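Local coordinates for single-stranded DNA specific exonuclease RecJ (PDB 2ZXR), which degrades single-stranded DNA in the 5' to 3' direction as an exonuclease that requires divalent metal ions such as magnesium or manganese, at residues P543-L546 and L547-L550; Q17-E20 and V21-A24; A481-K485 and G486-L490; V300-L303 and H304-A308. All coordinates share one frame; numbering follows the deposited sequence.

All four contacts are local, each within one continuous run of chain, and none touches another. Contact 4 lies nearest the metal site. The side chain of L303 there is about 12 Å from those of D80 and D82, which bind manganese. Contacts 1, 2 and 3 lie away from the metal-binding residues. Contact 3 is a hairpin in the OB domain and contact 1 a helix start in the C-terminal domain; their centres are about 30 Å apart. Contact 2, on helix 15-25, is about 31 Å from contact 3 and about 36 Å from contact 1 between centres. Contacts 1 and 4 fall on opposite sides of the chain's centre, about 65 Å apart between centres.

Contact 1: P543-L546 and L547-L550; sequences PLPL and LEAL
L546 O accepts the backbone N-H of L550 at 2.9 Å. The same oxygen is packed by the L550 side chain, whose CG comes to 3.4 Å from L546 O. CB of A549 also lies against it. One residue earlier, P545 O accepts A549 N at 3.0 Å. P545 is the N-cap residue. Both bonds are i to i+4 and belong to the first turn of helix 546-554.

Side-chain contacts complete the turn. L546 and L550 cross obliquely, one helical turn apart. CD1 of L550 reaches CG of L546 at 3.6 Å, and the L546 CD1 methyl lies against L550 CG. L544 comes before the helix. Its CG is trans to the backbone N (chi1 -180°), which sends the isobutyl group toward the helix. There CD2 rests 4.0 Å from CB of A549, while CD1 comes close to OE1 of E548. L544 and E548 cross at about a right angle. E548 runs back alongside the ring of P545, and OE2 sits 3.8 Å from P545 CG. This is a van der Waals contact of a carboxylate with a proline ring.

The segment joins an edge strand of the C-terminal domain's parallel sheet, 541-543, to helix 546-554. L544 pairs through its backbone with V603, at the end of strand 601-603. A549 packs on L589 and A604, while P543 and P545 rest on R641, in the loop between helices 624-639 and 643-655.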
# COMPACT_ATOMS: atom_id res chain seq x y z
N PRO A 543 -21.37 -3.83 -25.14
CA PRO A 543 -21.13 -2.70 -26.04
C PRO A 543 -20.89 -3.16 -27.47
O PRO A 543 -20.12 -4.10 -27.70
CB PRO A 543 -19.88 -2.02 -25.46
CG PRO A 543 -20.01 -2.29 -24.00
CD PRO A 543 -20.50 -3.74 -23.95
N LEU A 544 -21.53 -2.46 -28.40
CA LEU A 544 -21.39 -2.71 -29.82
C LEU A 544 -21.28 -1.32 -30.46
O LEU A 544 -22.02 -0.42 -30.10
CB LEU A 544 -22.63 -3.42 -30.36
CG LEU A 544 -22.70 -3.79 -31.83
CD1 LEU A 544 -21.75 -4.94 -32.13
CD2 LEU A 544 -24.13 -4.22 -32.18
N PRO A 545 -20.33 -1.14 -31.39
CA PRO A 545 -20.12 0.13 -32.09
C PRO A 545 -21.42 0.57 -32.79
O PRO A 545 -22.14 -0.27 -33.32
CB PRO A 545 -19.01 -0.19 -33.08
CG PRO A 545 -18.22 -1.26 -32.36
CD PRO A 545 -19.32 -2.14 -31.80
N LEU A 546 -21.69 1.87 -32.79
CA LEU A 546 -22.91 2.38 -33.41
C LEU A 546 -23.08 1.96 -34.87
O LEU A 546 -24.19 1.61 -35.30
CB LEU A 546 -22.98 3.91 -33.34
CG LEU A 546 -24.27 4.46 -33.98
CD1 LEU A 546 -25.47 3.95 -33.19
CD2 LEU A 546 -24.27 5.99 -33.99
N LEU A 547 -22.00 1.99 -35.64
CA LEU A 547 -22.07 1.60 -37.05
C LEU A 547 -22.60 0.17 -37.15
O LEU A 547 -23.52 -0.10 -37.92
CB LEU A 547 -20.69 1.67 -37.71
CG LEU A 547 -20.06 3.06 -37.72
CD1 LEU A 547 -18.63 2.95 -38.27
CD2 LEU A 547 -20.89 4.00 -38.57
N GLU A 548 -22.02 -0.74 -36.39
CA GLU A 548 -22.49 -2.12 -36.44
C GLU A 548 -23.94 -2.24 -36.02
O GLU A 548 -24.70 -2.97 -36.64
CB GLU A 548 -21.64 -3.03 -35.55
CG GLU A 548 -20.28 -3.34 -36.12
CD GLU A 548 -19.50 -4.28 -35.23
OE1 GLU A 548 -20.07 -5.32 -34.81
OE2 GLU A 548 -18.31 -3.99 -34.95
N ALA A 549 -24.33 -1.52 -34.98
CA ALA A 549 -25.70 -1.60 -34.50
C ALA A 549 -26.72 -1.12 -35.54
O ALA A 549 -27.77 -1.75 -35.72
CB ALA A 549 -25.86 -0.78 -33.20
N LEU A 550 -26.41 -0.02 -36.21
CA LEU A 550 -27.31 0.54 -37.20
C LEU A 550 -27.45 -0.36 -38.41
O LEU A 550 -28.53 -0.45 -38.98
CB LEU A 550 -26.85 1.95 -37.62
CG LEU A 550 -27.01 3.02 -36.52
CD1 LEU A 550 -26.30 4.30 -36.93
CD2 LEU A 550 -28.49 3.27 -36.25

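Contact 2: Q17-E20 and V21-A24; sequences QWRE and VMAA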
# COMPACT_ATOMS: atom_id res chain seq x y z
N GLN A 17 -24.86 3.58 -0.04
CA GLN A 17 -23.70 3.64 0.86
C GLN A 17 -22.67 4.63 0.31
O GLN A 17 -22.01 5.34 1.06
CB GLN A 17 -23.04 2.27 1.02
CG GLN A 17 -23.97 1.14 1.46
CD GLN A 17 -23.19 -0.16 1.71
OE1 GLN A 17 -23.73 -1.27 1.54
NE2 GLN A 17 -21.94 -0.03 2.13
N TRP A 18 -22.54 4.70 -1.01
CA TRP A 18 -21.57 5.63 -1.62
C TRP A 18 -21.98 7.03 -1.17
O TRP A 18 -21.14 7.85 -0.76
CB TRP A 18 -21.67 5.52 -3.14
CG TRP A 18 -20.47 5.96 -3.94
CD1 TRP A 18 -19.46 6.81 -3.56
CD2 TRP A 18 -20.21 5.62 -5.31
NE1 TRP A 18 -18.60 7.03 -4.62
CE2 TRP A 18 -19.04 6.31 -5.70
CE3 TRP A 18 -20.87 4.81 -6.25
CZ2 TRP A 18 -18.51 6.21 -6.99
CZ3 TRP A 18 -20.33 4.71 -7.53
CH2 TRP A 18 -19.17 5.40 -7.89
N ARG A 19 -23.27 7.30 -1.27
CA ARG A 19 -23.84 8.58 -0.88
C ARG A 19 -23.65 8.87 0.60
O ARG A 19 -23.35 10.00 0.97
CB ARG A 19 -25.33 8.61 -1.25
CG ARG A 19 -25.56 9.03 -2.70
CD ARG A 19 -26.86 8.47 -3.26
NE ARG A 19 -27.26 9.14 -4.49
CZ ARG A 19 -28.25 8.73 -5.28
NH1 ARG A 19 -28.94 7.64 -4.96
NH2 ARG A 19 -28.56 9.42 -6.38
N GLU A 20 -23.84 7.86 1.44
CA GLU A 20 -23.67 8.01 2.89
C GLU A 20 -22.24 8.44 3.22
O GLU A 20 -22.03 9.33 4.04
CB GLU A 20 -24.00 6.70 3.61
CG GLU A 20 -25.49 6.36 3.54
CD GLU A 20 -25.83 4.97 4.05
OE1 GLU A 20 -27.05 4.68 4.17
OE2 GLU A 20 -24.90 4.16 4.31
N VAL A 21 -21.27 7.83 2.55
CA VAL A 21 -19.88 8.17 2.78
C VAL A 21 -19.58 9.59 2.32
O VAL A 21 -18.95 10.37 3.04
CB VAL A 21 -18.93 7.16 2.09
CG1 VAL A 21 -17.49 7.61 2.22
CG2 VAL A 21 -19.11 5.77 2.75
N MET A 22 -20.07 9.95 1.14
CA MET A 22 -19.85 11.28 0.63
C MET A 22 -20.40 12.35 1.58
O MET A 22 -19.82 13.43 1.74
CB MET A 22 -20.52 11.46 -0.73
CG MET A 22 -19.81 10.80 -1.89
SD MET A 22 -20.53 11.37 -3.43
CE MET A 22 -21.91 10.32 -3.52
N ALA A 23 -21.55 12.05 2.17
CA ALA A 23 -22.20 12.99 3.08
C ALA A 23 -21.51 13.06 4.43
O ALA A 23 -21.25 14.14 4.93
CB ALA A 23 -23.67 12.60 3.27
N ALA A 24 -21.22 11.90 4.99
CA ALA A 24 -20.61 11.81 6.31
C ALA A 24 -19.14 12.20 6.37
O ALA A 24 -18.60 12.38 7.46
CB ALA A 24 -20.81 10.41 6.89
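Helix 15-25 carries a Met-aromatic contact one turn apart, between W18 and M22. SD of M22 lies 5.3 Å from the centroid of the five-membered indole ring. The approach is oblique, 39° off the ring normal. The thioether is bent at its last torsion (chi3 -82°), and this turns the methyl back toward the first turn. CE then sits 4.3 Å from CD1 of W18, so the methyl comes closer to the indole than the sulfur does. CE also lies against R19, near its CA and CG.

The polar ends of these neighbours are held elsewhere. NE1 of W18 donates to the backbone oxygen of P29, and NE of R19 forms a salt bridge with E623. The indole also packs on helix 29-37 through A32 and L33, and on helix 624-639 through L626 and L629. M22 touches A32 and L626, so this side of the helix links an N-terminal helix to one of the C-terminal domain.

V21 is buried against A32 and R41; its CG2 is 3.4 Å from Q17 O. Backbone i to i+4 bonds run through the whole segment. In the last of them, A24 N donates to E20 O at 2.9 Å.

Contact 3: A481-K485 and G486-L490; sequences AFRLK and GVRVL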
# COMPACT_ATOMS: atom_id res chain seq x y z
N ALA A 481 7.69 12.69 -20.27
CA ALA A 481 6.44 13.32 -19.90
C ALA A 481 5.55 13.49 -21.12
O ALA A 481 6.04 13.74 -22.22
CB ALA A 481 6.72 14.66 -19.27
N PHE A 482 4.25 13.33 -20.93
CA PHE A 482 3.29 13.48 -22.02
C PHE A 482 1.92 13.82 -21.45
O PHE A 482 1.77 13.95 -20.23
CB PHE A 482 3.23 12.19 -22.85
CG PHE A 482 2.79 10.99 -22.07
CD1 PHE A 482 1.45 10.63 -22.02
CD2 PHE A 482 3.72 10.23 -21.36
CE1 PHE A 482 1.03 9.54 -21.27
CE2 PHE A 482 3.31 9.14 -20.61
CZ PHE A 482 1.97 8.79 -20.57
N ARG A 483 0.93 13.97 -22.33
CA ARG A 483 -0.40 14.33 -21.88
C ARG A 483 -1.51 13.40 -22.32
O ARG A 483 -1.50 12.88 -23.43
CB ARG A 483 -0.76 15.74 -22.33
CG ARG A 483 -0.11 16.83 -21.52
CD ARG A 483 -0.96 18.08 -21.53
NE ARG A 483 -0.62 18.96 -20.42
CZ ARG A 483 0.59 19.48 -20.22
NH1 ARG A 483 1.58 19.21 -21.07
NH2 ARG A 483 0.81 20.27 -19.17
N LEU A 484 -2.48 13.21 -21.43
CA LEU A 484 -3.64 12.38 -21.73
C LEU A 484 -4.86 13.20 -21.33
O LEU A 484 -5.07 13.47 -20.14
CB LEU A 484 -3.63 11.07 -20.95
CG LEU A 484 -2.62 9.98 -21.33
CD1 LEU A 484 -2.92 8.74 -20.51
CD2 LEU A 484 -2.71 9.66 -22.82
N LYS A 485 -5.65 13.59 -22.34
CA LYS A 485 -6.86 14.38 -22.13
C LYS A 485 -6.52 15.63 -21.31
O LYS A 485 -7.21 15.96 -20.34
CB LYS A 485 -7.92 13.57 -21.38
CG LYS A 485 -8.13 12.13 -21.88
CD LYS A 485 -8.62 12.09 -23.31
CE LYS A 485 -8.80 10.65 -23.75
NZ LYS A 485 -9.06 10.52 -25.22
N GLY A 486 -5.44 16.32 -21.68
CA GLY A 486 -5.06 17.53 -20.96
C GLY A 486 -4.38 17.35 -19.60
O GLY A 486 -4.06 18.34 -18.94
N VAL A 487 -4.16 16.11 -19.17
CA VAL A 487 -3.50 15.88 -17.88
C VAL A 487 -2.03 15.52 -18.10
O VAL A 487 -1.74 14.58 -18.84
CB VAL A 487 -4.14 14.71 -17.10
CG1 VAL A 487 -3.29 14.38 -15.88
CG2 VAL A 487 -5.56 15.07 -16.68
N ARG A 488 -1.11 16.24 -17.46
CA ARG A 488 0.30 15.95 -17.64
C ARG A 488 0.76 14.79 -16.77
O ARG A 488 0.55 14.79 -15.55
CB ARG A 488 1.19 17.17 -17.35
CG ARG A 488 2.66 16.90 -17.71
CD ARG A 488 3.51 18.17 -17.83
NE ARG A 488 4.23 18.47 -16.61
CZ ARG A 488 5.55 18.34 -16.44
NH1 ARG A 488 6.32 17.92 -17.44
NH2 ARG A 488 6.09 18.62 -15.26
N VAL A 489 1.42 13.82 -17.38
CA VAL A 489 1.91 12.65 -16.67
C VAL A 489 3.41 12.44 -16.84
O VAL A 489 3.95 12.67 -17.92
CB VAL A 489 1.07 11.38 -17.08
CG1 VAL A 489 0.46 11.58 -18.42
CG2 VAL A 489 1.92 10.12 -17.07
N LEU A 490 4.08 12.05 -15.76
CA LEU A 490 5.51 11.80 -15.72
C LEU A 490 5.71 10.31 -15.57
O LEU A 490 5.00 9.66 -14.79
CB LEU A 490 6.14 12.50 -14.52
CG LEU A 490 5.91 14.00 -14.48
CD1 LEU A 490 6.17 14.50 -13.06
CD2 LEU A 490 6.81 14.69 -15.50
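V489 CG1 lies over one face of the F482 ring, 3.9 Å from its centroid, as a CH-pi contact. Its nearest ring atom is CE1, and CG2 meets CZ at 3.7 Å. F482 has its CG between backbone N and carbonyl carbon (chi1 61°), which brings the ring across the hairpin onto the valine.

F482 and V489 form a hydrogen-bonded antiparallel pair. V489 N to F482 O is 2.9 Å. L484 and V487 form the other such pair and close the two-residue type I' turn, in which K485 and G486 both have positive phi. The faces alternate. F482, L484, V487 and V489 point into the OB domain, where L464, V505 and L527 add to the packing.

The other face carries A481, R483, R488 and L490. There CB of R488 lies over one face of the R483 guanidinium, 3.6 Å from NH2. Their guanidinium planes are 28° apart. R488 NE forms a salt bridge with E521 on strand 517-528.

R483 NH2 and R488 NE, two like charges, are 4.6 Å apart. R488 NH1 also nears R472 NH1. E521 and, in a long weak pair with R483, E470 probably offset this, while the R488 aliphatic chain lies against the R483 guanidinium.

Contact 4: V300-L303 and H304-A308; sequences VGEL and HRLNA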
# COMPACT_ATOMS: atom_id res chain seq x y z
N VAL A 300 24.03 11.09 14.63
CA VAL A 300 23.28 11.18 13.38
C VAL A 300 24.33 11.06 12.26
O VAL A 300 24.14 10.34 11.28
CB VAL A 300 22.49 12.52 13.30
CG1 VAL A 300 22.03 12.79 11.86
CG2 VAL A 300 21.24 12.43 14.22
N GLY A 301 25.46 11.75 12.41
CA GLY A 301 26.51 11.64 11.41
C GLY A 301 26.94 10.19 11.26
O GLY A 301 27.13 9.67 10.15
N GLU A 302 27.08 9.50 12.39
CA GLU A 302 27.46 8.09 12.36
C GLU A 302 26.39 7.22 11.64
O GLU A 302 26.73 6.38 10.81
CB GLU A 302 27.65 7.60 13.80
CG GLU A 302 28.47 6.35 13.94
CD GLU A 302 29.96 6.66 14.00
OE1 GLU A 302 30.48 7.31 13.06
OE2 GLU A 302 30.60 6.25 14.99
N LEU A 303 25.12 7.41 11.95
CA LEU A 303 24.09 6.62 11.27
C LEU A 303 24.14 6.91 9.76
O LEU A 303 23.93 6.01 8.95
CB LEU A 303 22.67 6.92 11.78
CG LEU A 303 22.20 6.62 13.21
CD1 LEU A 303 20.70 6.35 13.17
CD2 LEU A 303 22.94 5.42 13.81
N HIS A 304 24.42 8.16 9.38
CA HIS A 304 24.51 8.47 7.94
C HIS A 304 25.62 7.67 7.28
O HIS A 304 25.46 7.18 6.16
CB HIS A 304 24.77 9.96 7.72
CG HIS A 304 23.58 10.82 7.99
ND1 HIS A 304 23.67 12.18 8.21
CD2 HIS A 304 22.26 10.52 8.03
CE1 HIS A 304 22.46 12.68 8.36
NE2 HIS A 304 21.58 11.69 8.26
N ARG A 305 26.73 7.50 8.00
CA ARG A 305 27.85 6.75 7.48
C ARG A 305 27.53 5.27 7.38
O ARG A 305 27.86 4.61 6.40
CB ARG A 305 29.08 6.94 8.36
CG ARG A 305 30.35 6.49 7.65
CD ARG A 305 31.42 6.04 8.62
NE ARG A 305 31.00 4.85 9.36
CZ ARG A 305 31.05 4.76 10.68
NH1 ARG A 305 31.51 5.79 11.37
NH2 ARG A 305 30.64 3.65 11.29
N LEU A 306 26.87 4.73 8.40
CA LEU A 306 26.52 3.31 8.37
C LEU A 306 25.54 3.02 7.22
O LEU A 306 25.65 2.00 6.53
CB LEU A 306 25.92 2.88 9.71
CG LEU A 306 26.95 2.77 10.84
CD1 LEU A 306 26.24 2.94 12.18
CD2 LEU A 306 27.70 1.41 10.76
N ASN A 307 24.57 3.91 7.03
CA ASN A 307 23.59 3.74 5.96
C ASN A 307 24.25 3.81 4.58
O ASN A 307 23.86 3.10 3.66
CB ASN A 307 22.50 4.80 6.08
CG ASN A 307 21.33 4.54 5.14
OD1 ASN A 307 20.64 3.52 5.26
ND2 ASN A 307 21.11 5.46 4.22
N ALA A 308 25.26 4.67 4.44
CA ALA A 308 25.99 4.80 3.17
C ALA A 308 26.78 3.51 2.92
O ALA A 308 26.94 3.08 1.77
CB ALA A 308 26.95 6.01 3.21
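H304 lies back along helix 293-321 against V300, one turn earlier, beside the helical bond from H304 N to V300 O. From CB outward, each atom meets the preceding turn. CB touches G301 O at 3.4 Å. CG and ND1 come next to V300 O, which sits over one face of the imidazole, 3.3 Å above its plane and offset toward the rim. At the far end CE1 packs on CG1 of V300 at 3.5 Å, with NE2 just beyond. H304 CG is trans to the carbonyl carbon (chi1 -73°), and this swings the ring back beside the valine, the two side chains pointing the same way. Beyond the segments, H304 also rests on A254 and R271.

On another side, E302 OE1 and R305 NH1 form an i to i+3 salt bridge modelled at 2.5 Å, doubtfully short. They lie alongside each other, carboxylate and guanidinium planes 58° apart. OE2 of E302 pairs with K283, so the carboxylate probably lies between R305 and K283. L303 faces the interior, touching L251 of helix 246-254, A275 of helix 261-277 and L287 of helix 281-289. L303 CD2 meets L306 CD1 loosely, at 4.4 Å.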